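Local coordinates for sugar ABC transporter (Sugar-binding protein) (Bacillus halodurans, PDB 4YO7) that probably serves as the solute-capturing component of a carbohydrate ABC importer, and in this crystal holds myo-inositol in its pocket, at residues 163-168 with 255-260; 192-195 with 201-204; 154-159 with 278-283. All coordinates share one frame; numbering follows the deposited sequence.

Contact 1. Residues 163-168 with 255-260; sequences KLLNNE and DVIVAG. With MG (magnesium ion), chain C.
The carbonyl O of V256 reaches a magnesium ion at 2.3 Å, just before I257, whose side chain packs on L164 and L165. Three waters and the carbonyl oxygen of L253 also bind the ion, so the protein supplies only main-chain oxygens, a site made by the loop leading into strand 257-259. The side chain of V256 points away from residues 163-168 and packs on V232 and on L247 of helix 237-249; that of I257 points toward them and carries the whole apolar contact. Its CD1 touches both leucines, 3.5 Å from L164 CB and 3.4 Å from L165 CD2, the second pair tighter than usual van der Waals spacing. Getting there depends on CG1 lying beside the backbone N (chi1 -67°), with CD1 then extended away from the strand; the CG2 branch lies 4.1 Å from L164 CD1. L165 and I257 run past each other in opposite directions, with L165 brought in by its CD2 end. Both leucines sit where helix 150-164 gives out. N166, with positive phi (52°), closes a Schellman motif in which its N bonds to K163 O at 3.1 Å. A type I' turn from L165 to E168 follows at once, drawn together by the bond from E168 N to L165 O. A231 touches both L165 and I257, tying the cluster to the neighbouring strand. This is a helix C-terminus seated on the parallel sheet of an alpha/beta lobe, as in periplasmic binding proteins.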
# COMPACT_ATOMS: atom_id res chain seq x y z
N LYS A 163 -15.08 11.20 13.83
CA LYS A 163 -16.53 11.09 14.05
C LYS A 163 -16.83 10.17 15.22
O LYS A 163 -17.67 10.49 16.07
CB LYS A 163 -17.24 10.59 12.79
CG LYS A 163 -17.30 11.65 11.72
CD LYS A 163 -17.87 11.13 10.42
CE LYS A 163 -17.63 12.11 9.27
NZ LYS A 163 -17.97 11.54 7.92
N LEU A 164 -16.12 9.04 15.30
CA LEU A 164 -16.36 8.08 16.36
C LEU A 164 -15.98 8.64 17.72
O LEU A 164 -16.58 8.28 18.74
CB LEU A 164 -15.60 6.81 16.07
CG LEU A 164 -16.02 5.95 14.88
CD1 LEU A 164 -14.97 4.91 14.57
CD2 LEU A 164 -17.34 5.28 15.14
N LEU A 165 -15.00 9.54 17.74
CA LEU A 165 -14.54 10.16 18.99
C LEU A 165 -15.28 11.45 19.34
O LEU A 165 -15.00 12.07 20.38
CB LEU A 165 -13.05 10.47 18.88
CG LEU A 165 -12.10 9.26 18.80
CD1 LEU A 165 -10.70 9.73 18.52
CD2 LEU A 165 -12.16 8.47 20.10
N ASN A 166 -16.23 11.86 18.50
CA ASN A 166 -16.89 13.16 18.64
C ASN A 166 -15.83 14.27 18.76
O ASN A 166 -15.96 15.20 19.54
CB ASN A 166 -17.82 13.15 19.84
CG ASN A 166 -19.02 12.28 19.61
OD1 ASN A 166 -19.83 12.56 18.72
ND2 ASN A 166 -19.14 11.20 20.38
N ASN A 167 -14.79 14.12 17.94
CA ASN A 167 -13.71 15.10 17.82
C ASN A 167 -12.90 15.32 19.09
O ASN A 167 -12.21 16.34 19.23
CB ASN A 167 -14.29 16.43 17.33
CG ASN A 167 -14.85 16.31 15.95
OD1 ASN A 167 -14.41 15.47 15.16
ND2 ASN A 167 -15.82 17.15 15.63
N GLU A 168 -12.93 14.36 20.00
CA GLU A 168 -12.16 14.46 21.23
C GLU A 168 -11.44 13.17 21.53
O GLU A 168 -12.06 12.12 21.69
CB GLU A 168 -13.07 14.83 22.42
CG GLU A 168 -13.79 16.15 22.25
CD GLU A 168 -14.48 16.61 23.52
OE1 GLU A 168 -14.59 15.80 24.47
OE2 GLU A 168 -14.91 17.79 23.57
N ASP A 255 -11.82 -0.26 25.04
CA ASP A 255 -11.57 1.13 25.46
C ASP A 255 -10.86 1.98 24.41
O ASP A 255 -10.61 3.17 24.63
CB ASP A 255 -10.74 1.15 26.73
CG ASP A 255 -11.52 0.67 27.93
OD1 ASP A 255 -12.19 1.51 28.56
OD2 ASP A 255 -11.46 -0.54 28.24
N VAL A 256 -10.50 1.37 23.28
CA VAL A 256 -9.68 2.05 22.29
C VAL A 256 -10.26 1.80 20.90
O VAL A 256 -10.62 0.68 20.58
CB VAL A 256 -8.20 1.54 22.36
CG1 VAL A 256 -7.34 2.19 21.37
CG2 VAL A 256 -7.63 1.82 23.73
N ILE A 257 -10.37 2.86 20.10
CA ILE A 257 -10.75 2.73 18.70
C ILE A 257 -9.48 2.32 17.92
O ILE A 257 -8.42 2.88 18.15
CB ILE A 257 -11.34 4.07 18.16
CG1 ILE A 257 -12.68 4.35 18.85
CG2 ILE A 257 -11.51 4.04 16.63
CD1 ILE A 257 -13.30 5.67 18.46
N VAL A 258 -9.59 1.32 17.05
CA VAL A 258 -8.47 0.88 16.21
C VAL A 258 -8.82 1.06 14.74
O VAL A 258 -9.91 0.69 14.29
CB VAL A 258 -8.09 -0.60 16.48
CG1 VAL A 258 -6.84 -1.00 15.69
CG2 VAL A 258 -7.87 -0.81 17.97
N ALA A 259 -7.88 1.62 14.00
CA ALA A 259 -8.05 1.87 12.57
C ALA A 259 -6.84 1.40 11.78
O ALA A 259 -5.69 1.57 12.21
CB ALA A 259 -8.30 3.35 12.34
N GLY A 260 -7.12 0.85 10.59
CA GLY A 260 -6.09 0.47 9.63
C GLY A 260 -6.41 0.97 8.23
O GLY A 260 -7.37 1.73 8.04
MG MG C . -12.02 -1.12 20.38
O HOH W 1 -11.67 -1.79 18.43
O HOH W 2 -13.78 -0.02 20.02
O HOH W 3 -13.50 -2.58 20.29

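Contact 2. Residues 192-195 with 201-204; sequences QIIE and EVVL. With NA (sodium ion), chain G.
Helix 181-195 comes closest to strand 200-207 at I194 and E201, whose CA atoms lie 6.5 Å apart, near the short loop that joins the two elements. I194 makes the apolar part of the contact. Its CD1 meets V202 CG2 at 3.5 Å, the two side chains crossing at about a right angle, and the tip of the longer chain meets one valine methyl. The same valine methyl is 4.1 Å from I194 CG2. That branch stands anti to the backbone N of I194, while CG1 (chi1 -73°) lies beside it and carries CD1 to the valine. I171 and I173 of the adjacent strand 169-175 touch I194 and V202 respectively. The polar side belongs to the main chain: I194 O binds a sodium ion at 2.5 Å, together with the carbonyl oxygens of H197 and L200 and three waters, six oxygens in all. Water 4 also donates a weak bond to E195 O at 3.1 Å. Carbonyls near the end of a helix would probably suit a cation well, and here the ion gathers the loop that leads from helix to strand. Strand 169-175, helix 181-195 and strand 200-207 form a beta-alpha-beta crossover between adjacent parallel strands, and I194 and V202 pack where its helix hands over to its second strand.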
# COMPACT_ATOMS: atom_id res chain seq x y z
N GLN A 192 -3.79 16.13 9.13
CA GLN A 192 -4.59 17.23 8.61
C GLN A 192 -5.97 17.22 9.24
O GLN A 192 -6.54 18.29 9.52
CB GLN A 192 -4.68 17.16 7.09
CG GLN A 192 -3.41 17.70 6.41
CD GLN A 192 -3.48 17.71 4.89
OE1 GLN A 192 -4.55 17.51 4.31
NE2 GLN A 192 -2.34 17.96 4.24
N ILE A 193 -6.51 16.03 9.51
CA ILE A 193 -7.81 15.92 10.17
C ILE A 193 -7.65 16.28 11.64
O ILE A 193 -8.48 16.97 12.23
CB ILE A 193 -8.44 14.51 10.05
CG1 ILE A 193 -8.69 14.11 8.59
CG2 ILE A 193 -9.73 14.41 10.90
CD1 ILE A 193 -9.58 15.06 7.79
N ILE A 194 -6.57 15.81 12.24
CA ILE A 194 -6.37 16.04 13.66
C ILE A 194 -6.23 17.54 13.92
O ILE A 194 -6.70 18.04 14.93
CB ILE A 194 -5.13 15.24 14.16
CG1 ILE A 194 -5.49 13.75 14.23
CG2 ILE A 194 -4.68 15.76 15.54
CD1 ILE A 194 -4.29 12.79 14.33
N GLU A 195 -5.60 18.25 12.99
CA GLU A 195 -5.36 19.69 13.14
C GLU A 195 -6.64 20.52 12.96
O GLU A 195 -6.70 21.68 13.38
CB GLU A 195 -4.28 20.15 12.16
CG GLU A 195 -2.88 19.71 12.63
CD GLU A 195 -1.81 19.76 11.55
OE1 GLU A 195 -2.06 20.34 10.47
OE2 GLU A 195 -0.72 19.20 11.78
N GLU A 201 -5.61 15.22 19.59
CA GLU A 201 -4.19 15.46 19.79
C GLU A 201 -3.40 14.18 19.57
O GLU A 201 -3.76 13.12 20.08
CB GLU A 201 -3.94 16.01 21.21
CG GLU A 201 -2.55 16.58 21.42
CD GLU A 201 -2.33 17.07 22.84
OE1 GLU A 201 -3.30 17.04 23.64
OE2 GLU A 201 -1.20 17.48 23.17
N VAL A 202 -2.30 14.29 18.83
CA VAL A 202 -1.37 13.17 18.68
C VAL A 202 -0.52 13.09 19.94
O VAL A 202 0.24 14.03 20.25
CB VAL A 202 -0.48 13.32 17.43
CG1 VAL A 202 0.54 12.17 17.34
CG2 VAL A 202 -1.34 13.39 16.16
N VAL A 203 -0.65 12.00 20.69
CA VAL A 203 0.12 11.83 21.92
C VAL A 203 1.28 10.85 21.76
O VAL A 203 2.22 10.89 22.55
CB VAL A 203 -0.77 11.36 23.11
CG1 VAL A 203 -1.81 12.43 23.44
CG2 VAL A 203 -1.43 10.01 22.83
N LEU A 204 1.21 9.99 20.75
CA LEU A 204 2.25 9.00 20.48
C LEU A 204 2.35 8.84 18.98
O LEU A 204 1.33 8.86 18.28
CB LEU A 204 1.93 7.65 21.13
CG LEU A 204 1.95 7.60 22.65
CD1 LEU A 204 1.22 6.37 23.14
CD2 LEU A 204 3.37 7.64 23.20
NA NA G . -6.03 19.02 17.07
O HOH W 4 -6.35 21.30 16.42
O HOH W 5 -5.38 20.20 19.17
O HOH W 6 -3.70 18.97 16.70

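Contact 3. Residues 154-159 with 278-283; sequences GLLQME and VTVFQD. With INS (1,2,3,4,5,6-hexahydroxy-cyclohexane), chain F.
V280 CG2 rests on Q157 CB at 3.9 Å, and two residues further along the same strand-to-loop run Q282 binds the inositol, alongside D262, R186 and N236 among others. Its main bond to the ligand is a nearly straight hydrogen bond from Q282 NE2 to inositol O5, 3.1 Å with an N-H...O angle of 164°; the same nitrogen leans toward O4 in a weaker, strongly bent bond. Q282 stretches fully to do this, CG anti to the backbone N (chi1 -166°) and the chain extended beyond it. Its OE1 accepts from Q287 NE2, which fixes the turn of the amide so that NE2 faces the sugar alcohol. A leucine in its place would probably leave inositol O5 without this N-H donor and Q287 NE2 without its acceptor. One shell out, the main chains of V280 and Q282 both bond to D262, whose OD2 also binds the inositol, which keeps two pocket residues side by side. Helix 150-164 packs on the valines of this segment. V278 CG1 sits 4.0 Å from Q157 O, and L156 CD1 meets V280 CG1 more loosely at 4.2 Å. Q157 brings its aliphatic part past the valines, while its buried NE2 is satisfied by A234 O. T279, pointing away from the helix, bonds through OG1 to D237 OD1 and A263 N. At the far end D283 is the N-cap of helix 284-299, its OD1 taking G286 N. Strand 279-281, paired antiparallel with 312-314 and leading into the ligand pocket, is consistent with a hinge-side segment of a two-lobed periplasmic binding protein.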
# COMPACT_ATOMS: atom_id res chain seq x y z
N GLY A 154 -5.43 8.34 4.37
CA GLY A 154 -5.23 8.87 5.71
C GLY A 154 -6.33 9.85 6.09
O GLY A 154 -6.80 9.86 7.24
N LEU A 155 -6.80 10.64 5.12
CA LEU A 155 -7.91 11.56 5.36
C LEU A 155 -9.21 10.80 5.64
O LEU A 155 -9.94 11.12 6.58
CB LEU A 155 -8.09 12.50 4.18
CG LEU A 155 -7.01 13.55 3.92
CD1 LEU A 155 -7.14 14.12 2.53
CD2 LEU A 155 -7.10 14.67 4.93
N LEU A 156 -9.50 9.78 4.85
CA LEU A 156 -10.74 9.01 5.01
C LEU A 156 -10.75 8.30 6.35
O LEU A 156 -11.75 8.32 7.06
CB LEU A 156 -10.90 7.99 3.88
CG LEU A 156 -11.29 8.51 2.50
CD1 LEU A 156 -11.12 7.40 1.46
CD2 LEU A 156 -12.74 9.06 2.47
N GLN A 157 -9.62 7.68 6.67
CA GLN A 157 -9.45 6.93 7.90
C GLN A 157 -9.69 7.81 9.12
O GLN A 157 -10.45 7.48 10.02
CB GLN A 157 -8.03 6.34 7.95
CG GLN A 157 -7.72 5.55 9.17
CD GLN A 157 -6.26 5.19 9.25
OE1 GLN A 157 -5.37 6.02 8.97
NE2 GLN A 157 -5.97 3.95 9.63
N MSE A 158 -9.01 8.96 9.16
CA MSE A 158 -9.04 9.79 10.34
C MSE A 158 -10.31 10.62 10.42
O MSE A 158 -10.77 10.94 11.51
CB MSE A 158 -7.80 10.69 10.38
CG MSE A 158 -7.59 11.40 11.68
SE MSE A 158 -7.25 10.20 13.19
CE MSE A 158 -8.44 10.99 14.49
N GLU A 159 -10.92 10.94 9.29
CA GLU A 159 -12.25 11.54 9.33
C GLU A 159 -13.23 10.66 10.11
O GLU A 159 -14.01 11.14 10.93
CB GLU A 159 -12.79 11.77 7.93
CG GLU A 159 -12.31 13.00 7.21
CD GLU A 159 -12.75 12.98 5.76
OE1 GLU A 159 -13.71 12.23 5.44
OE2 GLU A 159 -12.14 13.70 4.93
N VAL A 278 -12.29 0.69 11.92
CA VAL A 278 -12.18 1.43 10.67
C VAL A 278 -11.10 0.80 9.82
O VAL A 278 -10.04 0.45 10.33
CB VAL A 278 -11.81 2.91 10.93
CG1 VAL A 278 -11.64 3.68 9.61
CG2 VAL A 278 -12.84 3.59 11.82
N THR A 279 -11.36 0.64 8.53
CA THR A 279 -10.26 0.48 7.60
C THR A 279 -10.64 1.16 6.31
O THR A 279 -11.68 1.82 6.22
CB THR A 279 -9.86 -1.03 7.41
OG1 THR A 279 -8.71 -1.12 6.56
CG2 THR A 279 -10.96 -1.87 6.82
N VAL A 280 -9.76 1.06 5.33
CA VAL A 280 -9.92 1.74 4.08
C VAL A 280 -9.50 0.81 2.96
O VAL A 280 -8.35 0.39 2.89
CB VAL A 280 -9.10 3.04 4.02
CG1 VAL A 280 -9.35 3.78 2.70
CG2 VAL A 280 -9.42 3.95 5.21
N PHE A 281 -10.44 0.48 2.07
CA PHE A 281 -10.17 -0.45 0.98
C PHE A 281 -9.19 0.13 -0.02
O PHE A 281 -9.40 1.21 -0.56
CB PHE A 281 -11.49 -0.81 0.29
CG PHE A 281 -11.33 -1.66 -0.96
CD1 PHE A 281 -10.98 -3.00 -0.87
CD2 PHE A 281 -11.59 -1.13 -2.22
CE1 PHE A 281 -10.86 -3.78 -2.01
CE2 PHE A 281 -11.47 -1.90 -3.36
CZ PHE A 281 -11.11 -3.22 -3.25
N GLN A 282 -8.11 -0.64 -0.25
CA GLN A 282 -7.17 -0.41 -1.34
C GLN A 282 -7.31 -1.61 -2.28
O GLN A 282 -7.26 -2.76 -1.87
CB GLN A 282 -5.73 -0.27 -0.84
CG GLN A 282 -4.83 0.30 -1.92
CD GLN A 282 -3.37 0.42 -1.61
OE1 GLN A 282 -2.62 0.90 -2.46
NE2 GLN A 282 -2.93 -0.02 -0.45
N ASP A 283 -7.50 -1.31 -3.55
CA ASP A 283 -7.89 -2.32 -4.52
C ASP A 283 -6.66 -3.03 -5.09
O ASP A 283 -6.15 -2.65 -6.15
CB ASP A 283 -8.69 -1.66 -5.63
CG ASP A 283 -9.33 -2.66 -6.59
OD1 ASP A 283 -9.19 -3.88 -6.42
OD2 ASP A 283 -10.00 -2.19 -7.53
C1 INS F . 2.86 -1.87 1.32
C2 INS F . 1.96 -2.72 2.21
C3 INS F . 0.85 -1.84 2.77
C4 INS F . 0.02 -1.21 1.65
C5 INS F . 0.94 -0.39 0.73
C6 INS F . 2.05 -1.28 0.18
O1 INS F . 3.92 -2.68 0.74
O2 INS F . 1.40 -3.75 1.39
O3 INS F . 0.03 -2.70 3.61
O4 INS F . -0.94 -0.30 2.22
O5 INS F . 0.16 0.10 -0.37
O6 INS F . 2.95 -0.42 -0.64

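Contacts 1 and 3 share helix 150-164 and lie about 13 Å apart between centres; they join directly, G260 N to V278 O at 3.0 Å, probably a hydrogen bond. Contact 2 sits about 16 Å from contact 3, centre to centre, yet I193 CD1 packs on E159 CG at 3.5 Å, so helices 150-164 and 181-195 pack together. Contacts 1 and 2 have centres about 12 Å apart and reach the same sheet without touching. Along the chain they nest, 2 inside 1 and 1 inside 3. Of the three, only contact 3 reaches the inositol, through Q282, one of nine pocket residues; the magnesium of contact 1 and sodium of contact 2 mark separate loops.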